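PDB 3HBZ: putative glycoside hydrolase from Bacteroides thetaiotaomicron VPI-5482, which binds calcium and may act in carbohydrate metabolism, possibly as a glycoside hydrolase. Local coordinates for residues A[101-112]-A[148-159]. Residues are numbered along the deposited sequence; the frame is centred on the assembly and turned at random. Where two conformers were deposited one is given.
With CA (calcium ion), chain B.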
loop_
_atom_site.group_PDB
_atom_site.type_symbol
_atom_site.label_atom_id
_atom_site.label_comp_id
_atom_site.label_asym_id
_atom_site.label_seq_id
_atom_site.Cartn_x
_atom_site.Cartn_y
_atom_site.Cartn_z
ATOM N N ASN A 101 -9.725 10.552 -5.652
ATOM C CA ASN A 101 -10.282 10.640 -6.999
ATOM C C ASN A 101 -9.485 9.833 -8.049
ATOM O O ASN A 101 -9.866 9.740 -9.213
ATOM C CB ASN A 101 -10.389 12.121 -7.388
ATOM C CG ASN A 101 -11.597 12.811 -6.728
ATOM O OD1 ASN A 101 -12.729 12.454 -6.978
ATOM N ND2 ASN A 101 -11.343 13.798 -5.901
ATOM N N PHE A 102 -8.364 9.269 -7.613
ATOM C CA PHE A 102 -7.552 8.367 -8.410
ATOM C C PHE A 102 -7.032 8.966 -9.707
ATOM O O PHE A 102 -6.871 8.246 -10.704
ATOM C CB PHE A 102 -8.302 7.037 -8.598
ATOM C CG PHE A 102 -8.628 6.377 -7.285
ATOM C CD1 PHE A 102 -7.633 5.756 -6.569
ATOM C CD2 PHE A 102 -9.867 6.524 -6.684
ATOM C CE1 PHE A 102 -7.897 5.214 -5.314
ATOM C CE2 PHE A 102 -10.119 5.976 -5.437
ATOM C CZ PHE A 102 -9.117 5.327 -4.766
ATOM N N GLU A 103 -6.767 10.282 -9.681
ATOM C CA GLU A 103 -6.241 10.995 -10.820
ATOM C C GLU A 103 -4.702 10.951 -10.901
ATOM O O GLU A 103 -4.134 11.020 -11.977
ATOM C CB GLU A 103 -6.680 12.475 -10.832
ATOM C CG GLU A 103 -8.204 12.759 -10.695
ATOM C CD GLU A 103 -9.030 11.995 -11.720
ATOM O OE1 GLU A 103 -8.513 11.741 -12.835
ATOM O OE2 GLU A 103 -10.185 11.640 -11.409
ATOM N N ASP A 104 -4.031 10.892 -9.755
ATOM C CA ASP A 104 -2.603 11.196 -9.685
ATOM C C ASP A 104 -1.794 9.929 -9.470
ATOM O O ASP A 104 -2.115 9.128 -8.572
ATOM C CB ASP A 104 -2.326 12.111 -8.499
ATOM C CG ASP A 104 -2.908 13.528 -8.691
ATOM O OD1 ASP A 104 -2.836 14.078 -9.792
ATOM O OD2 ASP A 104 -3.460 14.036 -7.721
ATOM N N THR A 105 -0.753 9.762 -10.263
ATOM C CA THR A 105 0.154 8.632 -10.126
ATOM C C THR A 105 1.584 9.135 -10.337
ATOM O O THR A 105 1.799 10.237 -10.870
ATOM C CB THR A 105 -0.117 7.574 -11.168
ATOM O OG1 THR A 105 0.075 8.157 -12.445
ATOM C CG2 THR A 105 -1.553 6.989 -11.039
ATOM N N LEU A 106 2.570 8.339 -9.921
ATOM C CA LEU A 106 3.981 8.706 -10.062
ATOM C C LEU A 106 4.467 8.482 -11.489
ATOM O O LEU A 106 4.311 7.422 -12.043
ATOM C CB LEU A 106 4.872 7.970 -9.059
ATOM C CG LEU A 106 4.819 8.297 -7.556
ATOM C CD1 LEU A 106 5.731 7.304 -6.800
ATOM C CD2 LEU A 106 5.243 9.736 -7.211
ATOM N N GLY A 107 5.034 9.515 -12.093
ATOM C CA GLY A 107 5.556 9.418 -13.457
ATOM C C GLY A 107 6.873 8.648 -13.515
ATOM O O GLY A 107 7.570 8.503 -12.509
ATOM N N GLY A 108 7.188 8.107 -14.697
ATOM C CA GLY A 108 8.452 7.395 -14.910
ATOM C C GLY A 108 8.618 6.024 -14.261
ATOM O O GLY A 108 9.730 5.543 -14.135
ATOM N N GLN A 109 7.540 5.392 -13.839
ATOM C CA GLN A 109 7.625 4.069 -13.206
ATOM C C GLN A 109 7.144 3.023 -14.187
ATOM O O GLN A 109 6.399 3.320 -15.089
ATOM C CB GLN A 109 6.747 4.045 -11.968
ATOM C CG GLN A 109 7.099 5.088 -10.950
ATOM C CD GLN A 109 8.332 4.744 -10.138
ATOM O OE1 GLN A 109 8.786 3.607 -10.094
ATOM N NE2 GLN A 109 8.869 5.735 -9.487
ATOM N N LYS A 110 7.530 1.787 -13.974
ATOM C CA LYS A 110 7.118 0.717 -14.862
ATOM C C LYS A 110 5.722 0.200 -14.534
ATOM O O LYS A 110 5.142 -0.535 -15.320
ATOM C CB LYS A 110 8.118 -0.446 -14.821
ATOM C CG LYS A 110 7.999 -1.317 -13.600
ATOM C CD LYS A 110 9.066 -2.387 -13.559
ATOM C CE LYS A 110 8.988 -3.126 -12.263
ATOM N NZ LYS A 110 10.101 -4.062 -12.127
ATOM N N TYR A 111 5.196 0.567 -13.373
ATOM C CA TYR A 111 3.800 0.287 -13.065
ATOM C C TYR A 111 3.222 1.473 -12.294
ATOM O O TYR A 111 3.940 2.359 -11.860
ATOM C CB TYR A 111 3.642 -1.023 -12.280
ATOM C CG TYR A 111 4.453 -1.087 -10.991
ATOM C CD1 TYR A 111 4.123 -0.288 -9.891
ATOM C CD2 TYR A 111 5.541 -1.979 -10.859
ATOM C CE1 TYR A 111 4.855 -0.353 -8.715
ATOM C CE2 TYR A 111 6.314 -2.037 -9.679
ATOM C CZ TYR A 111 5.965 -1.246 -8.609
ATOM O OH TYR A 111 6.720 -1.309 -7.466
ATOM N N TYR A 112 1.915 1.465 -12.115
ATOM C CA TYR A 112 1.251 2.574 -11.522
ATOM C C TYR A 112 1.358 2.548 -10.029
ATOM O O TYR A 112 1.114 1.503 -9.386
ATOM C CB TYR A 112 -0.220 2.535 -11.893
ATOM C CG TYR A 112 -0.494 3.011 -13.304
ATOM C CD1 TYR A 112 -0.507 4.353 -13.589
ATOM C CD2 TYR A 112 -0.780 2.136 -14.324
ATOM C CE1 TYR A 112 -0.815 4.819 -14.836
ATOM C CE2 TYR A 112 -1.087 2.608 -15.622
ATOM C CZ TYR A 112 -1.090 3.947 -15.857
ATOM O OH TYR A 112 -1.377 4.481 -17.093
ATOM N N PHE A 148 -3.851 -0.920 -11.946
ATOM C CA PHE A 148 -3.508 0.153 -12.895
ATOM C C PHE A 148 -4.555 1.237 -12.923
ATOM O O PHE A 148 -5.564 1.170 -12.224
ATOM C CB PHE A 148 -3.251 -0.398 -14.308
ATOM C CG PHE A 148 -4.449 -1.139 -14.930
ATOM C CD1 PHE A 148 -4.712 -2.468 -14.594
ATOM C CD2 PHE A 148 -5.287 -0.510 -15.843
ATOM C CE1 PHE A 148 -5.773 -3.155 -15.144
ATOM C CE2 PHE A 148 -6.362 -1.185 -16.397
ATOM C CZ PHE A 148 -6.608 -2.511 -16.060
ATOM N N GLN A 149 -4.276 2.290 -13.698
ATOM C CA GLN A 149 -5.202 3.407 -13.832
ATOM C C GLN A 149 -5.954 3.336 -15.140
ATOM O O GLN A 149 -5.347 3.067 -16.174
ATOM C CB GLN A 149 -4.426 4.718 -13.794
ATOM C CG GLN A 149 -5.305 5.969 -13.654
ATOM C CD GLN A 149 -4.498 7.244 -13.684
ATOM O OE1 GLN A 149 -3.562 7.349 -14.464
ATOM N NE2 GLN A 149 -4.860 8.226 -12.836
ATOM N N PHE A 150 -7.250 3.603 -15.114
ATOM C CA PHE A 150 -8.088 3.461 -16.318
ATOM C C PHE A 150 -8.670 4.820 -16.660
ATOM O O PHE A 150 -9.100 5.543 -15.741
ATOM C CB PHE A 150 -9.212 2.466 -16.008
ATOM C CG PHE A 150 -10.207 2.290 -17.105
ATOM C CD1 PHE A 150 -9.800 1.920 -18.386
ATOM C CD2 PHE A 150 -11.559 2.461 -16.857
ATOM C CE1 PHE A 150 -10.735 1.722 -19.419
ATOM C CE2 PHE A 150 -12.521 2.262 -17.880
ATOM C CZ PHE A 150 -12.101 1.887 -19.171
ATOM N N ALA A 151 -8.707 5.166 -17.948
ATOM C CA ALA A 151 -9.069 6.530 -18.352
ATOM C C ALA A 151 -10.521 6.897 -18.089
ATOM O O ALA A 151 -10.807 8.071 -17.816
ATOM C CB ALA A 151 -8.665 6.858 -19.880
ATOM N N ASN A 152 -11.430 5.911 -18.112
ATOM C CA ASN A 152 -12.855 6.205 -18.035
ATOM C C ASN A 152 -13.440 6.019 -16.651
ATOM O O ASN A 152 -14.133 5.049 -16.400
ATOM C CB ASN A 152 -13.665 5.368 -19.026
ATOM C CG ASN A 152 -13.308 5.648 -20.475
ATOM O OD1 ASN A 152 -13.045 6.788 -20.860
ATOM N ND2 ASN A 152 -13.309 4.599 -21.295
ATOM N N GLY A 153 -13.178 6.976 -15.771
ATOM C CA GLY A 153 -13.654 6.923 -14.406
ATOM C C GLY A 153 -15.028 7.551 -14.324
ATOM O O GLY A 153 -15.572 7.975 -15.318
ATOM N N LYS A 154 -15.548 7.694 -13.117
ATOM C CA LYS A 154 -16.813 8.333 -12.928
ATOM C C LYS A 154 -16.634 9.820 -13.201
ATOM O O LYS A 154 -17.424 10.403 -13.910
ATOM C CB LYS A 154 -17.330 8.079 -11.505
ATOM C CG LYS A 154 -18.689 8.724 -11.214
ATOM C CD LYS A 154 -19.334 8.095 -9.987
ATOM C CE LYS A 154 -20.702 8.734 -9.705
ATOM N NZ LYS A 154 -20.569 10.182 -9.408
ATOM N N THR A 155 -15.597 10.431 -12.631
ATOM C CA THR A 155 -15.136 11.757 -13.078
ATOM C C THR A 155 -13.644 11.588 -13.242
ATOM O O THR A 155 -13.009 10.955 -12.418
ATOM C CB THR A 155 -15.444 12.885 -12.053
ATOM O OG1 THR A 155 -15.172 12.412 -10.725
ATOM C CG2 THR A 155 -16.948 13.356 -12.148
ATOM N N GLY A 156 -13.073 12.126 -14.305
ATOM C CA GLY A 156 -11.660 11.877 -14.622
ATOM C C GLY A 156 -11.350 10.389 -14.749
ATOM O O GLY A 156 -12.137 9.645 -15.305
ATOM N N LYS A 157 -10.177 9.972 -14.280
ATOM C CA LYS A 157 -9.727 8.583 -14.390
ATOM C C LYS A 157 -10.119 7.869 -13.134
ATOM O O LYS A 157 -10.671 8.514 -12.219
ATOM C CB LYS A 157 -8.233 8.537 -14.596
ATOM C CG LYS A 157 -7.817 9.419 -15.832
ATOM C CD LYS A 157 -6.314 9.520 -15.972
ATOM C CE LYS A 157 -5.919 10.260 -17.276
ATOM N NZ LYS A 157 -4.469 10.553 -17.255
ATOM N N CYS A 158 -9.872 6.558 -13.109
ATOM C CA CYS A 158 -10.155 5.759 -11.912
ATOM C C CYS A 158 -9.167 4.618 -11.717
ATOM O O CYS A 158 -8.274 4.397 -12.534
ATOM C CB CYS A 158 -11.565 5.203 -11.964
ATOM S SG CYS A 158 -11.819 3.898 -13.229
ATOM N N LEU A 159 -9.343 3.944 -10.582
ATOM C CA LEU A 159 -8.596 2.795 -10.185
ATOM C C LEU A 159 -9.211 1.588 -10.875
ATOM O O LEU A 159 -10.437 1.434 -10.896
ATOM C CB LEU A 159 -8.710 2.612 -8.655
ATOM C CG LEU A 159 -8.080 1.362 -8.039
ATOM C CD1 LEU A 159 -6.572 1.368 -8.316
ATOM C CD2 LEU A 159 -8.456 1.316 -6.496
HETATM CA CA CA B . -11.671 9.964 -10.761
HETATM O O HOH W 1 -12.983 11.538 -9.568
HETATM O O HOH W 2 -1.838 9.462 -14.056
HETATM O O HOH W 3 -3.474 6.651 -17.071
HETATM O O HOH W 4 -3.759 2.863 -18.294
#
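NE2 of Q149 is held by two backbone carbonyls of the 101-112 loop: it donates to F102 O at 2.9 Å, almost exactly in the amide plane, and makes a weaker, more bent bond (147°) to E103 O. At the other end of the amide, OE1 accepts from two waters, one of which also meets T105 OG1 and the other Y112 OH. With CG anti to the backbone N and the chain extended beyond it, Q149 spans the gap to the 101-112 loop, and four polar partners should fix which way its amide is flipped.

The carboxylate of E103 splits its work. OE1 takes K157 N through its syn lone pair, at 2.8 Å and nearly straight (173°), while OE2 binds calcium at 2.3 Å. A bend at the second torsion brings the carboxylate back to the metal although CB points away from the 148-159 segment. N101 O, T155 O and K157 O also coordinate the ion, as does a water that donates to N101 OD1 and T155 OG1; D332 completes the site. Calcium thus ties both segments together, and its charge probably offsets the repulsion among the oxygens it gathers.

Two rings add apolar contacts. Q149 CB lies over the face of Y112, 3.9 Å from the centroid and 16° off the normal, and F148 CB approaches Y112 CD2 obliquely. L159 CB covers F102 off-centre, 4.2 Å from its centroid.

The contact joins the loop following strand 99-100 to the antiparallel pair 147-150 and 158-165 and the loop that links them. Strand 328-338, which pairs with 158-165, supplies D332 to the metal and packs I331 and V334 against F102, while E333 accepts from T155 OG1.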